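Long-range contact in beta-agarase (PDB 6AII), which probably hydrolyses agarose as a GH16 family beta-agarase, yielding neoagarobiose, and binds a calcium ion: residues L175-R183 / L265-L276. Numbering follows the deposited sequence.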
ATOM      1  N   LEU A 175      -5.317  -0.876  -7.077  1.00 17.87           N
ATOM      2  CA  LEU A 175      -6.147  -1.643  -6.150  1.00 18.03           C
ATOM      3  C   LEU A 175      -6.068  -3.093  -6.655  1.00 18.37           C
ATOM      4  O   LEU A 175      -6.617  -3.383  -7.723  1.00 20.76           O
ATOM      5  CB  LEU A 175      -7.601  -1.142  -6.172  1.00 18.52           C
ATOM      6  CG  LEU A 175      -7.773   0.343  -5.931  1.00 18.04           C
ATOM      7  CD1 LEU A 175      -9.254   0.707  -6.136  1.00 20.68           C
ATOM      8  CD2 LEU A 175      -7.274   0.735  -4.516  1.00 19.04           C
ATOM      9  N   SER A 176      -5.387  -3.924  -5.905  1.00 18.26           N
ATOM     10  CA  SER A 176      -5.079  -5.243  -6.448  1.00 18.82           C
ATOM     11  C   SER A 176      -4.750  -6.224  -5.332  1.00 20.94           C
ATOM     12  O   SER A 176      -4.904  -5.937  -4.131  1.00 19.69           O
ATOM     13  CB  SER A 176      -3.900  -5.116  -7.440  1.00 20.43           C
ATOM     14  OG  SER A 176      -3.885  -6.278  -8.258  1.00 20.87           O
ATOM     15  N   HIS A 177      -4.350  -7.414  -5.730  1.00 20.33           N
ATOM     16  CA  HIS A 177      -3.879  -8.471  -4.816  1.00 19.29           C
ATOM     17  C   HIS A 177      -3.099  -9.473  -5.670  1.00 19.94           C
ATOM     18  O   HIS A 177      -3.230  -9.437  -6.898  1.00 20.13           O
ATOM     19  CB  HIS A 177      -5.074  -9.111  -4.125  1.00 19.52           C
ATOM     20  CG  HIS A 177      -5.854 -10.044  -5.002  1.00 19.85           C
ATOM     21  ND1 HIS A 177      -6.820  -9.618  -5.880  1.00 20.19           N
ATOM     22  CD2 HIS A 177      -5.701 -11.396  -5.211  1.00 19.36           C
ATOM     23  CE1 HIS A 177      -7.326 -10.650  -6.534  1.00 21.50           C
ATOM     24  NE2 HIS A 177      -6.602 -11.784  -6.164  1.00 20.99           N
ATOM     25  N   HIS A 178      -2.348 -10.377  -5.023  1.00 20.55           N
ATOM     26  CA  HIS A 178      -1.560 -11.392  -5.782  1.00 22.13           C
ATOM     27  C   HIS A 178      -1.727 -12.739  -5.081  1.00 22.51           C
ATOM     28  O   HIS A 178      -1.766 -12.758  -3.843  1.00 22.82           O
ATOM     29  CB  HIS A 178      -0.072 -11.064  -5.823  1.00 20.70           C
ATOM     30  CG  HIS A 178       0.288  -9.794  -6.520  1.00 23.38           C
ATOM     31  ND1 HIS A 178       0.926  -9.823  -7.721  1.00 22.69           N
ATOM     32  CD2 HIS A 178       0.130  -8.488  -6.166  1.00 22.73           C
ATOM     33  CE1 HIS A 178       1.165  -8.576  -8.116  1.00 23.81           C
ATOM     34  NE2 HIS A 178       0.670  -7.721  -7.174  1.00 22.80           N
ATOM     35  N   VAL A 179      -1.821 -13.774  -5.902  1.00 21.56           N
ATOM     36  CA  VAL A 179      -1.544 -15.110  -5.386  0.50 22.68           C
ATOM     37  C   VAL A 179      -0.455 -15.726  -6.266  1.00 22.63           C
ATOM     38  O   VAL A 179      -0.486 -15.681  -7.498  1.00 23.26           O
ATOM     39  CB  VAL A 179      -2.799 -15.994  -5.299  0.50 21.70           C
ATOM     40  CG1 VAL A 179      -3.748 -15.511  -4.220  0.50 22.94           C
ATOM     41  CG2 VAL A 179      -3.542 -16.116  -6.620  0.50 22.65           C
ATOM     42  N   PHE A 180       0.523 -16.286  -5.565  1.00 22.56           N
ATOM     43  CA  PHE A 180       1.685 -16.826  -6.156  1.00 24.28           C
ATOM     44  C   PHE A 180       1.605 -18.359  -6.179  1.00 25.72           C
ATOM     45  O   PHE A 180       0.770 -18.956  -5.522  1.00 27.05           O
ATOM     46  CB  PHE A 180       2.926 -16.390  -5.382  1.00 25.74           C
ATOM     47  CG  PHE A 180       3.141 -14.884  -5.395  1.00 26.91           C
ATOM     48  CD1 PHE A 180       3.789 -14.273  -6.447  1.00 29.09           C
ATOM     49  CD2 PHE A 180       2.652 -14.089  -4.359  1.00 24.05           C
ATOM     50  CE1 PHE A 180       3.982 -12.902  -6.475  1.00 29.49           C
ATOM     51  CE2 PHE A 180       2.850 -12.714  -4.390  1.00 27.29           C
ATOM     52  CZ  PHE A 180       3.483 -12.125  -5.468  1.00 28.71           C
ATOM     53  N   ASN A 181       2.508 -18.941  -6.963  1.00 30.63           N
ATOM     54  CA  ASN A 181       2.558 -20.402  -7.064  1.00 33.03           C
ATOM     55  C   ASN A 181       4.013 -20.798  -7.315  1.00 34.22           C
ATOM     56  O   ASN A 181       4.730 -20.119  -8.032  1.00 31.80           O
ATOM     57  CB  ASN A 181       1.647 -20.881  -8.190  1.00 35.97           C
ATOM     58  CG  ASN A 181       1.435 -22.386  -8.193  1.00 42.37           C
ATOM     59  OD1 ASN A 181       1.148 -22.978  -7.160  1.00 42.09           O
ATOM     60  ND2 ASN A 181       1.574 -22.987  -9.365  1.00 43.82           N
ATOM     61  N   ASN A 182       4.449 -21.886  -6.686  1.00 37.58           N
ATOM     62  CA  ASN A 182       5.790 -22.455  -6.989  1.00 42.27           C
ATOM     63  C   ASN A 182       6.916 -21.456  -6.717  1.00 46.56           C
ATOM     64  O   ASN A 182       7.824 -21.278  -7.577  1.00 41.13           O
ATOM     65  CB  ASN A 182       5.900 -22.906  -8.445  1.00 44.91           C
ATOM     66  CG  ASN A 182       5.091 -24.147  -8.721  1.00 47.23           C
ATOM     67  OD1 ASN A 182       4.998 -25.026  -7.875  1.00 54.45           O
ATOM     68  ND2 ASN A 182       4.462 -24.188  -9.877  1.00 51.21           N
ATOM     69  N   ARG A 183       6.900 -20.813  -5.545  1.00 43.96           N
ATOM     70  CA  ARG A 183       7.977 -19.839  -5.229  1.00 53.14           C
ATOM     71  C   ARG A 183       9.332 -20.548  -5.004  1.00 57.60           C
ATOM     72  O   ARG A 183      10.371 -19.875  -4.953  1.00 61.43           O
ATOM     73  CB  ARG A 183       7.595 -18.958  -4.036  1.00 46.71           C
ATOM     74  CG  ARG A 183       6.446 -18.002  -4.341  1.00 45.96           C
ATOM     75  CD  ARG A 183       6.212 -16.966  -3.247  1.00 45.62           C
ATOM     76  NE  ARG A 183       7.194 -15.913  -3.331  1.00 46.06           N
ATOM     77  CZ  ARG A 183       7.020 -14.713  -3.880  1.00 50.08           C
ATOM     78  NH1 ARG A 183       5.916 -14.010  -3.692  1.00 45.68           N
ATOM     79  NH2 ARG A 183       8.013 -14.173  -4.564  1.00 56.52           N
ATOM     80  N   LEU A 265     -10.344 -13.785  -7.949  1.00 22.90           N
ATOM     81  CA  LEU A 265      -9.353 -13.755  -6.867  1.00 24.74           C
ATOM     82  C   LEU A 265      -8.217 -14.747  -7.083  1.00 24.19           C
ATOM     83  O   LEU A 265      -7.101 -14.444  -6.738  1.00 23.92           O
ATOM     84  CB  LEU A 265      -9.991 -13.968  -5.515  1.00 23.82           C
ATOM     85  CG  LEU A 265     -10.914 -12.781  -5.271  1.00 30.98           C
ATOM     86  CD1 LEU A 265     -12.373 -13.119  -5.510  1.00 27.88           C
ATOM     87  CD2 LEU A 265     -10.630 -12.047  -4.011  1.00 36.74           C
ATOM     88  N   ASP A 266      -8.546 -15.873  -7.718  1.00 24.62           N
ATOM     89  CA  ASP A 266      -7.544 -16.970  -7.907  1.00 24.43           C
ATOM     90  C   ASP A 266      -7.803 -17.663  -9.238  1.00 25.19           C
ATOM     91  O   ASP A 266      -8.371 -18.750  -9.302  1.00 25.49           O
ATOM     92  CB  ASP A 266      -7.576 -17.927  -6.718  1.00 26.28           C
ATOM     93  CG  ASP A 266      -6.558 -19.063  -6.834  1.00 27.76           C
ATOM     94  OD1 ASP A 266      -5.562 -18.888  -7.587  1.00 25.49           O
ATOM     95  OD2 ASP A 266      -6.750 -20.077  -6.133  1.00 26.94           O
ATOM     96  N   LYS A 267      -7.406 -17.015 -10.297  1.00 22.90           N
ATOM     97  CA  LYS A 267      -7.844 -17.370 -11.630  1.00 23.35           C
ATOM     98  C   LYS A 267      -7.376 -18.781 -12.014  1.00 25.08           C
ATOM     99  O   LYS A 267      -8.136 -19.494 -12.671  1.00 28.87           O
ATOM    100  CB  LYS A 267      -7.285 -16.359 -12.623  1.00 23.87           C
ATOM    101  CG  LYS A 267      -7.617 -16.651 -14.071  1.00 26.79           C
ATOM    102  CD  LYS A 267      -7.234 -15.522 -15.009  1.00 26.93           C
ATOM    103  CE  LYS A 267      -7.642 -15.819 -16.441  1.00 28.19           C
ATOM    104  NZ  LYS A 267      -7.370 -14.673 -17.355  1.00 28.35           N
ATOM    105  N   TYR A 268      -6.169 -19.102 -11.647  1.00 26.28           N
ATOM    106  CA  TYR A 268      -5.513 -20.363 -12.112  1.00 28.69           C
ATOM    107  C   TYR A 268      -5.498 -21.375 -10.964  1.00 31.06           C
ATOM    108  O   TYR A 268      -4.761 -22.360 -11.051  1.00 30.07           O
ATOM    109  CB  TYR A 268      -4.111 -20.051 -12.621  1.00 27.83           C
ATOM    110  CG  TYR A 268      -4.118 -19.128 -13.791  1.00 30.09           C
ATOM    111  CD1 TYR A 268      -4.539 -19.541 -15.038  1.00 29.05           C
ATOM    112  CD2 TYR A 268      -3.764 -17.788 -13.626  1.00 31.65           C
ATOM    113  CE1 TYR A 268      -4.602 -18.661 -16.098  1.00 33.73           C
ATOM    114  CE2 TYR A 268      -3.807 -16.904 -14.682  1.00 31.31           C
ATOM    115  CZ  TYR A 268      -4.196 -17.341 -15.935  1.00 32.69           C
ATOM    116  OH  TYR A 268      -4.209 -16.467 -16.974  1.00 28.83           O
ATOM    117  N   ASN A 269      -6.263 -21.121  -9.914  1.00 29.03           N
ATOM    118  CA  ASN A 269      -6.406 -22.023  -8.745  1.00 32.35           C
ATOM    119  C   ASN A 269      -5.058 -22.378  -8.125  1.00 34.52           C
ATOM    120  O   ASN A 269      -4.692 -23.549  -7.960  1.00 36.58           O
ATOM    121  CB  ASN A 269      -7.130 -23.317  -9.098  1.00 35.41           C
ATOM    122  CG  ASN A 269      -7.399 -24.133  -7.850  1.00 41.02           C
ATOM    123  OD1 ASN A 269      -7.153 -23.663  -6.736  1.00 43.63           O
ATOM    124  ND2 ASN A 269      -7.799 -25.382  -8.026  1.00 39.70           N
ATOM    125  N   TYR A 270      -4.326 -21.372  -7.743  1.00 26.22           N
ATOM    126  CA  TYR A 270      -3.104 -21.567  -7.022  1.00 27.58           C
ATOM    127  C   TYR A 270      -3.323 -21.782  -5.523  1.00 32.52           C
ATOM    128  O   TYR A 270      -2.313 -22.014  -4.814  1.00 35.75           O
ATOM    129  CB  TYR A 270      -2.147 -20.398  -7.136  1.00 28.80           C
ATOM    130  CG  TYR A 270      -1.721 -20.041  -8.521  1.00 28.22           C
ATOM    131  CD1 TYR A 270      -1.644 -20.986  -9.543  1.00 28.94           C
ATOM    132  CD2 TYR A 270      -1.279 -18.763  -8.784  1.00 25.63           C
ATOM    133  CE1 TYR A 270      -1.223 -20.624 -10.810  1.00 28.89           C
ATOM    134  CE2 TYR A 270      -0.875 -18.392 -10.046  1.00 27.83           C
ATOM    135  CZ  TYR A 270      -0.834 -19.322 -11.067  1.00 30.67           C
ATOM    136  OH  TYR A 270      -0.418 -18.953 -12.329  1.00 30.54           O
ATOM    137  N   THR A 271      -4.552 -21.697  -5.015  1.00 30.55           N
ATOM    138  CA  THR A 271      -4.802 -21.835  -3.586  1.00 31.18           C
ATOM    139  C   THR A 271      -5.513 -23.148  -3.284  1.00 34.43           C
ATOM    140  O   THR A 271      -6.009 -23.318  -2.204  1.00 34.21           O
ATOM    141  CB  THR A 271      -5.643 -20.660  -3.051  1.00 30.15           C
ATOM    142  OG1 THR A 271      -6.956 -20.723  -3.594  1.00 27.63           O
ATOM    143  CG2 THR A 271      -4.997 -19.329  -3.365  1.00 29.51           C
ATOM    144  N   ASN A 272      -5.583 -23.993  -4.290  1.00 38.55           N
ATOM    145  CA  ASN A 272      -6.228 -25.287  -4.220  1.00 45.74           C
ATOM    146  C   ASN A 272      -7.657 -25.124  -3.700  1.00 40.07           C
ATOM    147  O   ASN A 272      -8.035 -25.773  -2.746  1.00 41.64           O
ATOM    148  CB  ASN A 272      -5.371 -26.243  -3.394  1.00 50.11           C
ATOM    149  CG  ASN A 272      -5.942 -27.648  -3.325  1.00 56.76           C
ATOM    150  OD1 ASN A 272      -6.651 -28.089  -4.231  1.00 60.95           O
ATOM    151  ND2 ASN A 272      -5.663 -28.338  -2.230  1.00 62.10           N
ATOM    152  N   GLY A 273      -8.409 -24.207  -4.313  1.00 33.18           N
ATOM    153  CA  GLY A 273      -9.790 -23.981  -4.079  1.00 32.79           C
ATOM    154  C   GLY A 273     -10.106 -23.215  -2.797  1.00 30.02           C
ATOM    155  O   GLY A 273     -11.264 -23.083  -2.452  1.00 32.50           O
ATOM    156  N   LYS A 274      -9.126 -22.727  -2.068  1.00 30.89           N
ATOM    157  CA  LYS A 274      -9.375 -22.083  -0.750  1.00 28.54           C
ATOM    158  C   LYS A 274      -9.591 -20.557  -0.866  1.00 31.48           C
ATOM    159  O   LYS A 274     -10.207 -19.998   0.039  1.00 29.35           O
ATOM    160  CB  LYS A 274      -8.195 -22.348   0.180  1.00 33.97           C
ATOM    161  CG  LYS A 274      -8.044 -23.815   0.592  1.00 41.56           C
ATOM    162  CD  LYS A 274      -9.209 -24.286   1.468  1.00 55.89           C
ATOM    163  CE  LYS A 274      -9.794 -25.637   1.102  1.00 66.59           C
ATOM    164  NZ  LYS A 274      -8.899 -26.735   1.521  1.00 70.66           N
ATOM    165  N   GLY A 275      -9.034 -19.919  -1.886  1.00 28.21           N
ATOM    166  CA  GLY A 275      -9.058 -18.443  -2.000  1.00 28.03           C
ATOM    167  C   GLY A 275      -8.046 -17.805  -1.055  1.00 27.33           C
ATOM    168  O   GLY A 275      -7.056 -18.407  -0.676  1.00 26.76           O
ATOM    169  N   LEU A 276      -8.261 -16.525  -0.722  1.00 24.57           N
ATOM    170  CA  LEU A 276      -7.297 -15.782   0.101  1.00 25.00           C
ATOM    171  C   LEU A 276      -7.581 -16.069   1.578  1.00 23.24           C
ATOM    172  O   LEU A 276      -8.563 -15.544   2.089  1.00 22.81           O
ATOM    173  CB  LEU A 276      -7.494 -14.284  -0.156  1.00 25.96           C
ATOM    174  CG  LEU A 276      -6.981 -13.778  -1.495  1.00 29.26           C
ATOM    175  CD1 LEU A 276      -7.404 -12.318  -1.718  1.00 29.62           C
ATOM    176  CD2 LEU A 276      -5.501 -13.898  -1.552  1.00 27.20           C
TER
HETATM  177  O   HOH W   1      -0.955 -19.326  -3.594  1.00 43.70           O
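H177, V179 and N181, the residues of strand 173-181 that face the loop 265-276, meet L265, D266 and Y270 in turn, with CA-CA spacings that close from 7.9 Å for H177-L265 to 5.8 Å for N181-Y270. No backbone hydrogen bond joins the two segments; a water donates to both F180 O and Y270 O. The direct polar link is made by H177, whose NE2 donates to L265 O at 2.8 Å, in the carbonyl plane and on a lone pair, with an N-H...O angle of 165°. A flat imidazole suits this buried place, since it satisfies a carbonyl while its carbons lie against L265 CA and L276 CD1. V179, in the conformer described here, fills the middle with short apolar branches: CG1 reaches L276 CD2 at 3.6 Å, and CG2 approaches D266 OD1. In the beta-sandwich typical of GH16 enzymes, this loop, between strands 255-259 and 280-287, packs against a strand of one sheet, while L229 of the other touches H177, L265 and L276. Y270 has CG anti to its carbonyl carbon (chi1 -59°), which sets the flat ring with one face against N181: N181 CB sits 3.5 Å from the Y270 ring centroid, and the amide stacks with planes 7° apart, while V179 O lies at the ring edge. Replacing Y270 with an alanine would probably open a gap beside N181 CB and strip the amide of its stacking partner, leaving it held by D189. D266 braces the loop because a carboxylate has two acceptors: OD1 takes Y270 N through its syn lone pair, and OD2 both T271 OG1, at 2.6 Å, and T271 N from one face.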